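Local coordinates for protection of telomeres protein 1 (Schizosaccharomyces pombe, PDB 7CUI), which binds single-stranded telomeric DNA of consensus GGTTAC, protects the 3' overhang and regulates telomerase, and is represented here by its C-terminal portion, at residues 79-84 / 97-102; 167-172 / 190-195; 110-115 / 125-130. One frame throughout, in Å; residues are numbered along the deposited sequence.

In the fold
Contacts 1 and 2 lie in one curled sheet, whose strand order and directions are those of an OB-fold barrel, whereas contact 3 sits about 15 Å, centre to centre, from the middle of the chain in the helical region between strands 93-99 and 163-171. Contact 1 is largely apolar and buried; contact 2, also buried, adds charged groups to its backbone bonds; contact 3 is partly buried, with no hydrogen bond between its segments. Strands 93-99 and 190-198 are parallel neighbours and join the first two contacts, helped by a salt bridge from D102 to R192. W80, rooted in contact 1, reaches the loop of contact 3. Contacts 2 and 3 do not touch.

Contact 1: 79-84 / 97-102; sequences VWMFAL and IFFDSD
F98 faces F82 in an antiparallel hydrogen-bonded pair, and its side chain then runs along strand 79-84 as far as L84. Its CB sits over one face of the F82 ring, 4.1 Å from the centroid and 26° off the normal, a CH-pi contact. With CG anti to the carbonyl carbon (chi1 -72°), the ring turns from there toward L84, where CD1 and CE1 of F98 lie against the isobutyl group; F98 CE1 comes 3.6 Å from L84 CD1. The F82 ring stacks on F68. Backbone bonds fix the register: F98 N reaches F82 O at 2.8 Å, F82 N reaches F98 O, and D100 N meets W80 O at 2.9 Å, nearly straight at the hydrogen. The other face of the hairpin carries A83, I97, F99 and M81, a selenomethionine. F99 presents its edge to M81, with F99 CD1 3.8 Å from M81 CB, while F99 CE1 lies near V79 CG2. Polar pairing between the strands is thus confined to the backbone. The face of F82 and F98 packs against A103 of helix 100-107, consistent with a place in the barrel core, and that of M81, A83, I97 and F99 on apolar side chains of another protein chain.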
loop_
_atom_site.group_PDB
_atom_site.type_symbol
_atom_site.label_atom_id
_atom_site.label_comp_id
_atom_site.label_asym_id
_atom_site.label_seq_id
_atom_site.Cartn_x
_atom_site.Cartn_y
_atom_site.Cartn_z
ATOM N N VAL A 79 -0.566 -4.859 14.329
ATOM C CA VAL A 79 0.344 -4.747 13.199
ATOM C C VAL A 79 -0.254 -3.795 12.171
ATOM O O VAL A 79 -1.477 -3.671 12.077
ATOM C CB VAL A 79 0.686 -6.102 12.544
ATOM C CG1 VAL A 79 1.573 -6.965 13.430
ATOM C CG2 VAL A 79 -0.550 -6.855 12.069
ATOM N N TRP A 80 0.636 -3.145 11.409
ATOM C CA TRP A 80 0.237 -2.313 10.287
ATOM C C TRP A 80 -0.373 -3.195 9.205
ATOM O O TRP A 80 0.192 -4.225 8.845
ATOM C CB TRP A 80 1.432 -1.548 9.706
ATOM C CG TRP A 80 2.061 -0.535 10.612
ATOM C CD1 TRP A 80 3.368 -0.494 11.004
ATOM C CD2 TRP A 80 1.422 0.599 11.224
ATOM N NE1 TRP A 80 3.585 0.578 11.827
ATOM C CE2 TRP A 80 2.410 1.266 11.983
ATOM C CE3 TRP A 80 0.118 1.112 11.216
ATOM C CZ2 TRP A 80 2.134 2.426 12.710
ATOM C CZ3 TRP A 80 -0.157 2.250 11.943
ATOM C CH2 TRP A 80 0.840 2.895 12.679
HETATM N N MSE A 81 -1.524 -2.765 8.688
HETATM C CA MSE A 81 -2.090 -3.375 7.500
HETATM C C MSE A 81 -3.039 -2.394 6.817
HETATM O O MSE A 81 -4.088 -2.045 7.353
HETATM C CB MSE A 81 -2.773 -4.703 7.838
HETATM C CG MSE A 81 -3.261 -5.426 6.613
HETATM SE SE MSE A 81 -4.487 -6.862 7.107
HETATM C CE MSE A 81 -6.226 -6.118 7.646
ATOM N N PHE A 82 -2.634 -1.952 5.624
ATOM C CA PHE A 82 -3.440 -1.078 4.788
ATOM C C PHE A 82 -3.008 -1.252 3.335
ATOM O O PHE A 82 -1.968 -1.850 3.060
ATOM C CB PHE A 82 -3.342 0.378 5.258
ATOM C CG PHE A 82 -1.942 0.932 5.362
ATOM C CD1 PHE A 82 -1.229 0.835 6.548
ATOM C CD2 PHE A 82 -1.337 1.564 4.280
ATOM C CE1 PHE A 82 0.057 1.350 6.645
ATOM C CE2 PHE A 82 -0.051 2.080 4.382
ATOM C CZ PHE A 82 0.644 1.977 5.568
ATOM N N ALA A 83 -3.823 -0.733 2.414
ATOM C CA ALA A 83 -3.534 -0.853 0.996
ATOM C C ALA A 83 -3.661 0.508 0.319
ATOM O O ALA A 83 -4.583 1.271 0.606
ATOM C CB ALA A 83 -4.454 -1.869 0.367
ATOM N N LEU A 84 -2.721 0.795 -0.586
ATOM C CA LEU A 84 -2.788 1.986 -1.416
ATOM C C LEU A 84 -3.155 1.553 -2.831
ATOM O O LEU A 84 -2.482 0.695 -3.398
ATOM C CB LEU A 84 -1.410 2.653 -1.429
ATOM C CG LEU A 84 -0.805 3.007 -0.074
ATOM C CD1 LEU A 84 0.522 3.727 -0.266
ATOM C CD2 LEU A 84 -1.762 3.873 0.727
ATOM N N ILE A 97 -0.349 -3.628 -1.011
ATOM C CA ILE A 97 -0.543 -3.831 0.415
ATOM C C ILE A 97 0.739 -3.463 1.157
ATOM O O ILE A 97 1.822 -3.929 0.805
ATOM C CB ILE A 97 -0.959 -5.288 0.706
ATOM C CG1 ILE A 97 -2.320 -5.630 0.098
ATOM C CG2 ILE A 97 -0.930 -5.572 2.201
ATOM C CD1 ILE A 97 -2.588 -7.119 -0.005
ATOM N N PHE A 98 0.590 -2.632 2.196
ATOM C CA PHE A 98 1.647 -2.399 3.165
ATOM C C PHE A 98 1.284 -3.091 4.477
ATOM O O PHE A 98 0.288 -2.755 5.117
ATOM C CB PHE A 98 1.926 -0.903 3.333
ATOM C CG PHE A 98 2.619 -0.296 2.141
ATOM C CD1 PHE A 98 1.883 0.182 1.065
ATOM C CD2 PHE A 98 4.007 -0.241 2.069
ATOM C CE1 PHE A 98 2.521 0.715 -0.046
ATOM C CE2 PHE A 98 4.643 0.297 0.958
ATOM C CZ PHE A 98 3.897 0.776 -0.096
ATOM N N PHE A 99 2.119 -4.058 4.857
ATOM C CA PHE A 99 1.892 -4.919 6.002
ATOM C C PHE A 99 3.139 -4.903 6.883
ATOM O O PHE A 99 4.263 -4.881 6.374
ATOM C CB PHE A 99 1.565 -6.330 5.505
ATOM C CG PHE A 99 1.239 -7.337 6.577
ATOM C CD1 PHE A 99 0.085 -7.212 7.338
ATOM C CD2 PHE A 99 2.076 -8.416 6.827
ATOM C CE1 PHE A 99 -0.219 -8.133 8.332
ATOM C CE2 PHE A 99 1.772 -9.338 7.822
ATOM C CZ PHE A 99 0.623 -9.198 8.571
ATOM N N ASP A 100 2.916 -4.865 8.203
ATOM C CA ASP A 100 3.931 -5.145 9.209
ATOM C C ASP A 100 5.200 -4.325 8.954
ATOM O O ASP A 100 5.142 -3.100 8.898
ATOM C CB ASP A 100 4.159 -6.653 9.354
ATOM C CG ASP A 100 4.689 -7.065 10.716
ATOM O OD1 ASP A 100 4.981 -6.164 11.537
ATOM O OD2 ASP A 100 4.803 -8.287 10.950
ATOM N N SER A 101 6.342 -5.007 8.785
ATOM C CA SER A 101 7.647 -4.359 8.719
ATOM C C SER A 101 7.808 -3.489 7.468
ATOM O O SER A 101 8.562 -2.517 7.493
ATOM C CB SER A 101 8.769 -5.357 8.852
ATOM O OG SER A 101 8.606 -6.415 7.922
ATOM N N ASP A 102 7.098 -3.833 6.385
ATOM C CA ASP A 102 7.156 -3.050 5.160
ATOM C C ASP A 102 6.409 -1.729 5.349
ATOM O O ASP A 102 6.840 -0.694 4.844
ATOM C CB ASP A 102 6.650 -3.854 3.961
ATOM C CG ASP A 102 7.607 -4.943 3.497
ATOM O OD1 ASP A 102 8.830 -4.674 3.434
ATOM O OD2 ASP A 102 7.126 -6.059 3.198
#

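Contact 2: 167-172 / 190-195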
loop_
_atom_site.group_PDB
_atom_site.type_symbol
_atom_site.label_atom_id
_atom_site.label_comp_id
_atom_site.label_asym_id
_atom_site.label_seq_id
_atom_site.Cartn_x
_atom_site.Cartn_y
_atom_site.Cartn_z
ATOM N N TYR A 167 8.529 -0.201 -4.936
ATOM C CA TYR A 167 8.821 -1.598 -5.224
ATOM C C TYR A 167 7.659 -2.454 -4.736
ATOM O O TYR A 167 7.154 -2.240 -3.637
ATOM C CB TYR A 167 10.073 -2.087 -4.495
ATOM C CG TYR A 167 11.350 -1.326 -4.742
ATOM C CD1 TYR A 167 11.543 -0.577 -5.890
ATOM C CD2 TYR A 167 12.393 -1.398 -3.833
ATOM C CE1 TYR A 167 12.728 0.109 -6.114
ATOM C CE2 TYR A 167 13.585 -0.723 -4.042
ATOM C CZ TYR A 167 13.754 0.033 -5.188
ATOM O OH TYR A 167 14.925 0.702 -5.394
ATOM N N VAL A 168 7.253 -3.431 -5.551
ATOM C CA VAL A 168 6.201 -4.355 -5.158
ATOM C C VAL A 168 6.698 -5.784 -5.341
ATOM O O VAL A 168 7.410 -6.080 -6.298
ATOM C CB VAL A 168 4.878 -4.116 -5.916
ATOM C CG1 VAL A 168 4.350 -2.704 -5.710
ATOM C CG2 VAL A 168 4.974 -4.455 -7.398
ATOM N N LYS A 169 6.325 -6.653 -4.395
ATOM C CA LYS A 169 6.539 -8.082 -4.539
ATOM C C LYS A 169 5.199 -8.757 -4.819
ATOM O O LYS A 169 4.247 -8.603 -4.060
ATOM C CB LYS A 169 7.299 -8.667 -3.343
ATOM C CG LYS A 169 6.785 -8.299 -1.958
ATOM C CD LYS A 169 7.775 -8.645 -0.865
ATOM C CE LYS A 169 7.449 -7.978 0.453
ATOM N NZ LYS A 169 8.490 -8.238 1.476
ATOM N N GLU A 170 5.149 -9.478 -5.942
ATOM C CA GLU A 170 3.963 -10.173 -6.413
ATOM C C GLU A 170 4.011 -11.604 -5.891
ATOM O O GLU A 170 5.064 -12.236 -5.922
ATOM C CB GLU A 170 3.967 -10.163 -7.942
ATOM C CG GLU A 170 2.674 -10.633 -8.583
ATOM C CD GLU A 170 2.648 -10.404 -10.085
ATOM O OE1 GLU A 170 3.717 -10.119 -10.656
ATOM O OE2 GLU A 170 1.562 -10.501 -10.682
ATOM N N TYR A 171 2.863 -12.103 -5.420
ATOM C CA TYR A 171 2.793 -13.403 -4.772
ATOM C C TYR A 171 1.343 -13.875 -4.732
ATOM O O TYR A 171 0.428 -13.100 -4.992
ATOM C CB TYR A 171 3.343 -13.321 -3.345
ATOM C CG TYR A 171 2.497 -12.496 -2.407
ATOM C CD1 TYR A 171 2.553 -11.112 -2.426
ATOM C CD2 TYR A 171 1.624 -13.098 -1.512
ATOM C CE1 TYR A 171 1.765 -10.347 -1.582
ATOM C CE2 TYR A 171 0.832 -12.348 -0.656
ATOM C CZ TYR A 171 0.907 -10.966 -0.689
ATOM O OH TYR A 171 0.136 -10.215 0.149
ATOM N N ILE A 172 1.153 -15.150 -4.381
ATOM C CA ILE A 172 -0.168 -15.751 -4.286
ATOM C C ILE A 172 -0.320 -16.339 -2.887
ATOM O O ILE A 172 0.298 -17.362 -2.588
ATOM C CB ILE A 172 -0.342 -16.844 -5.362
ATOM C CG1 ILE A 172 -0.048 -16.323 -6.773
ATOM C CG2 ILE A 172 -1.722 -17.485 -5.270
ATOM C CD1 ILE A 172 0.369 -17.399 -7.759
ATOM N N ARG A 190 -1.625 -11.165 -5.159
ATOM C CA ARG A 190 -1.567 -9.977 -4.323
ATOM C C ARG A 190 -0.230 -9.279 -4.562
ATOM O O ARG A 190 0.749 -9.920 -4.942
ATOM C CB ARG A 190 -1.692 -10.363 -2.844
ATOM C CG ARG A 190 -3.077 -10.187 -2.234
ATOM C CD ARG A 190 -4.216 -10.674 -3.105
ATOM N NE ARG A 190 -5.499 -10.751 -2.427
ATOM C CZ ARG A 190 -6.599 -11.262 -2.969
ATOM N NH1 ARG A 190 -6.572 -11.741 -4.202
ATOM N NH2 ARG A 190 -7.722 -11.297 -2.272
ATOM N N TRP A 191 -0.199 -7.961 -4.330
ATOM C CA TRP A 191 1.029 -7.185 -4.407
ATOM C C TRP A 191 1.315 -6.526 -3.063
ATOM O O TRP A 191 0.407 -6.021 -2.406
ATOM C CB TRP A 191 0.947 -6.131 -5.512
ATOM C CG TRP A 191 0.831 -6.727 -6.878
ATOM C CD1 TRP A 191 1.845 -6.984 -7.754
ATOM C CD2 TRP A 191 -0.380 -7.166 -7.513
ATOM N NE1 TRP A 191 1.345 -7.549 -8.896
ATOM C CE2 TRP A 191 -0.016 -7.670 -8.780
ATOM C CE3 TRP A 191 -1.730 -7.180 -7.141
ATOM C CZ2 TRP A 191 -0.960 -8.180 -9.673
ATOM C CZ3 TRP A 191 -2.660 -7.685 -8.022
ATOM C CH2 TRP A 191 -2.278 -8.176 -9.273
ATOM N N ARG A 192 2.599 -6.502 -2.694
ATOM C CA ARG A 192 3.027 -5.970 -1.414
ATOM C C ARG A 192 4.155 -4.963 -1.619
ATOM O O ARG A 192 5.183 -5.293 -2.206
ATOM C CB ARG A 192 3.471 -7.123 -0.511
ATOM C CG ARG A 192 2.410 -7.565 0.485
ATOM C CD ARG A 192 2.910 -7.304 1.887
ATOM N NE ARG A 192 3.234 -8.543 2.575
ATOM C CZ ARG A 192 4.223 -8.699 3.450
ATOM N NH1 ARG A 192 5.036 -7.696 3.736
ATOM N NH2 ARG A 192 4.402 -9.873 4.027
ATOM N N GLY A 193 3.953 -3.738 -1.120
ATOM C CA GLY A 193 4.989 -2.719 -1.159
ATOM C C GLY A 193 6.159 -3.080 -0.250
ATOM O O GLY A 193 5.975 -3.793 0.738
ATOM N N PHE A 194 7.355 -2.587 -0.600
ATOM C CA PHE A 194 8.536 -2.749 0.234
ATOM C C PHE A 194 9.653 -1.829 -0.256
ATOM O O PHE A 194 9.567 -1.263 -1.345
ATOM C CB PHE A 194 9.007 -4.207 0.225
ATOM C CG PHE A 194 9.678 -4.635 -1.056
ATOM C CD1 PHE A 194 8.928 -5.057 -2.144
ATOM C CD2 PHE A 194 11.061 -4.605 -1.175
ATOM C CE1 PHE A 194 9.549 -5.446 -3.320
ATOM C CE2 PHE A 194 11.682 -4.989 -2.352
ATOM C CZ PHE A 194 10.924 -5.412 -3.423
ATOM N N GLY A 195 10.706 -1.706 0.564
ATOM C CA GLY A 195 11.927 -0.997 0.207
ATOM C C GLY A 195 11.673 0.465 -0.151
ATOM O O GLY A 195 12.293 1.008 -1.064
#
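K169 and R192 form an antiparallel hydrogen-bonded pair, with K169 N 2.8 Å from R192 O and R192 N returning the bond to K169 O. Y171 and R190 pair likewise, R190 N giving Y171 O a nearly straight bond of 2.8 Å. CH-pi contacts come next. Y167 CB lies over a face of the F194 ring, 3.7 Å from the centroid, and R190 CB covers a face of the Y171 ring. Both rings are swung across the partner strand because CG stands between the backbone N and the carbonyl carbon (chi1 74° in F194, 68° in Y171). On the opposite face, E170 runs alongside W191, its CG 3.4 Å from W191 NE1; R49 and H51 hold its carboxylate. V168 CG2 extends this packing to W191 CD1. Among the charges, K169 and R192 point the same way, and D102 forms salt bridges with both, so their closeness is probably balanced by its carboxylate. Y171, R190 and R192 bond to another protein chain. Strand 163-171 also pairs with strand 49-73 (antiparallel) and strand 190-198 with strand 93-99 (parallel), which places this pair within the barrel wall, and W191 packs against I37 and L38 of helix 34-38.

Contact 3: 110-115 / 125-130; sequences SKIQPC and LQLKER
I112 and L127 mark the closest approach of the backbones, their CA atoms 6.7 Å apart, where the irregular segment 110-115 passes one flank of helical segment 125-130. No hydrogen bond crosses; the loop is braced from within by Q113 NE2, which reaches S110 O at 2.8 Å from above the carbonyl plane. I112 carries most of the contact. Its CG1 is anti to the carbonyl carbon (chi1 -47°) and the chain is extended beyond it, which lays CD1 on the helix backbone, 3.5 Å from Q126 O and 4.0 Å from Q126 CB. That carbonyl is the acceptor of the helical bond from R130 N, and I112 CD1 merely packs on it. The other branch, I112 CG2, meets L127 CG at 4.1 Å, the two side chains crossing at about a right angle. Further out, Q126 extends across K111, also roughly at a right angle, and K111 CD rests 3.6 Å from Q126 OE1. At Q126, an alanine would keep the CB beside I112 CD1 but is likely to leave the aliphatic part of K111 without the amide it packs on, and freer to move. Around this site, I112 and P114 touch W80 of strand 77-87, and L127 packs on F68 of strand 49-73. R130 NE bonds to I107 O, at the end of helix 100-107, tying helix 121-135 to the helix before it.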
loop_
_atom_site.group_PDB
_atom_site.type_symbol
_atom_site.label_atom_id
_atom_site.label_comp_id
_atom_site.label_asym_id
_atom_site.label_seq_id
_atom_site.Cartn_x
_atom_site.Cartn_y
_atom_site.Cartn_z
ATOM N N SER A 110 9.895 6.550 14.474
ATOM C CA SER A 110 10.048 5.861 15.742
ATOM C C SER A 110 8.796 6.006 16.613
ATOM O O SER A 110 8.451 5.083 17.349
ATOM C CB SER A 110 11.281 6.368 16.440
ATOM O OG SER A 110 11.516 5.654 17.641
ATOM N N LYS A 111 8.113 7.159 16.516
ATOM C CA LYS A 111 7.016 7.500 17.413
ATOM C C LYS A 111 5.677 6.968 16.898
ATOM O O LYS A 111 4.689 6.963 17.631
ATOM C CB LYS A 111 6.969 9.007 17.706
ATOM C CG LYS A 111 6.930 9.924 16.489
ATOM C CD LYS A 111 6.556 11.366 16.801
ATOM C CE LYS A 111 7.157 12.340 15.805
ATOM N NZ LYS A 111 6.310 13.539 15.598
ATOM N N ILE A 112 5.643 6.535 15.634
ATOM C CA ILE A 112 4.433 5.964 15.061
ATOM C C ILE A 112 4.581 4.443 15.042
ATOM O O ILE A 112 5.354 3.887 14.263
ATOM C CB ILE A 112 4.126 6.562 13.670
ATOM C CG1 ILE A 112 4.241 8.092 13.677
ATOM C CG2 ILE A 112 2.761 6.100 13.179
ATOM C CD1 ILE A 112 4.001 8.758 12.338
ATOM N N GLN A 113 3.834 3.784 15.933
ATOM C CA GLN A 113 3.919 2.344 16.113
ATOM C C GLN A 113 2.523 1.739 16.005
ATOM O O GLN A 113 1.532 2.400 16.312
ATOM C CB GLN A 113 4.519 2.018 17.483
ATOM C CG GLN A 113 5.961 2.473 17.655
ATOM C CD GLN A 113 6.895 1.843 16.649
ATOM O OE1 GLN A 113 6.803 0.659 16.325
ATOM N NE2 GLN A 113 7.804 2.649 16.132
ATOM N N PRO A 114 2.390 0.464 15.574
ATOM C CA PRO A 114 1.084 -0.190 15.540
ATOM C C PRO A 114 0.520 -0.332 16.948
ATOM O O PRO A 114 1.225 -0.728 17.875
ATOM C CB PRO A 114 1.371 -1.568 14.921
ATOM C CG PRO A 114 2.844 -1.789 15.156
ATOM C CD PRO A 114 3.471 -0.410 15.097
ATOM N N CYS A 115 -0.758 0.019 17.084
ATOM C CA CYS A 115 -1.512 -0.091 18.319
ATOM C C CYS A 115 -2.977 0.147 17.969
ATOM O O CYS A 115 -3.313 0.291 16.797
ATOM C CB CYS A 115 -1.027 0.943 19.330
ATOM S SG CYS A 115 -1.076 2.636 18.688
ATOM N N LEU A 125 -2.967 11.532 14.341
ATOM C CA LEU A 125 -2.649 12.807 13.709
ATOM C C LEU A 125 -1.240 12.769 13.111
ATOM O O LEU A 125 -1.011 13.288 12.022
ATOM C CB LEU A 125 -2.801 13.950 14.723
ATOM C CG LEU A 125 -4.046 14.839 14.605
ATOM C CD1 LEU A 125 -5.176 14.169 13.826
ATOM C CD2 LEU A 125 -4.539 15.273 15.980
ATOM N N GLN A 126 -0.306 12.120 13.814
ATOM C CA GLN A 126 1.076 12.029 13.371
ATOM C C GLN A 126 1.179 11.153 12.124
ATOM O O GLN A 126 1.988 11.431 11.238
ATOM C CB GLN A 126 1.965 11.496 14.493
ATOM C CG GLN A 126 2.332 12.554 15.521
ATOM C CD GLN A 126 2.652 11.960 16.872
ATOM O OE1 GLN A 126 2.986 10.783 17.000
ATOM N NE2 GLN A 126 2.549 12.780 17.905
ATOM N N LEU A 127 0.361 10.094 12.076
ATOM C CA LEU A 127 0.274 9.192 10.939
ATOM C C LEU A 127 -0.262 9.965 9.734
ATOM O O LEU A 127 0.304 9.871 8.647
ATOM C CB LEU A 127 -0.685 8.056 11.313
ATOM C CG LEU A 127 -0.467 6.667 10.709
ATOM C CD1 LEU A 127 -1.794 6.084 10.269
ATOM C CD2 LEU A 127 0.528 6.650 9.562
ATOM N N LYS A 128 -1.355 10.718 9.940
ATOM C CA LYS A 128 -1.951 11.546 8.904
ATOM C C LYS A 128 -0.876 12.424 8.274
ATOM O O LYS A 128 -0.760 12.479 7.054
ATOM C CB LYS A 128 -3.048 12.451 9.477
ATOM C CG LYS A 128 -4.447 12.249 8.914
ATOM C CD LYS A 128 -5.296 13.509 8.975
ATOM C CE LYS A 128 -6.191 13.608 10.193
ATOM N NZ LYS A 128 -7.230 12.550 10.212
ATOM N N GLU A 129 -0.092 13.090 9.130
ATOM C CA GLU A 129 0.872 14.092 8.701
ATOM C C GLU A 129 1.983 13.438 7.887
ATOM O O GLU A 129 2.472 14.026 6.926
ATOM C CB GLU A 129 1.408 14.890 9.890
ATOM C CG GLU A 129 0.432 15.947 10.385
ATOM C CD GLU A 129 0.824 16.633 11.685
ATOM O OE1 GLU A 129 0.194 17.663 12.022
ATOM O OE2 GLU A 129 1.758 16.138 12.362
ATOM N N ARG A 130 2.344 12.207 8.260
ATOM C CA ARG A 130 3.390 11.481 7.562
ATOM C C ARG A 130 2.888 11.024 6.193
ATOM O O ARG A 130 3.578 11.195 5.191
ATOM C CB ARG A 130 3.885 10.303 8.403
ATOM C CG ARG A 130 5.270 9.819 8.003
ATOM C CD ARG A 130 6.297 10.125 9.069
ATOM N NE ARG A 130 7.644 9.741 8.666
ATOM C CZ ARG A 130 8.584 10.598 8.296
ATOM N NH1 ARG A 130 8.326 11.895 8.276
ATOM N NH2 ARG A 130 9.781 10.156 7.954
#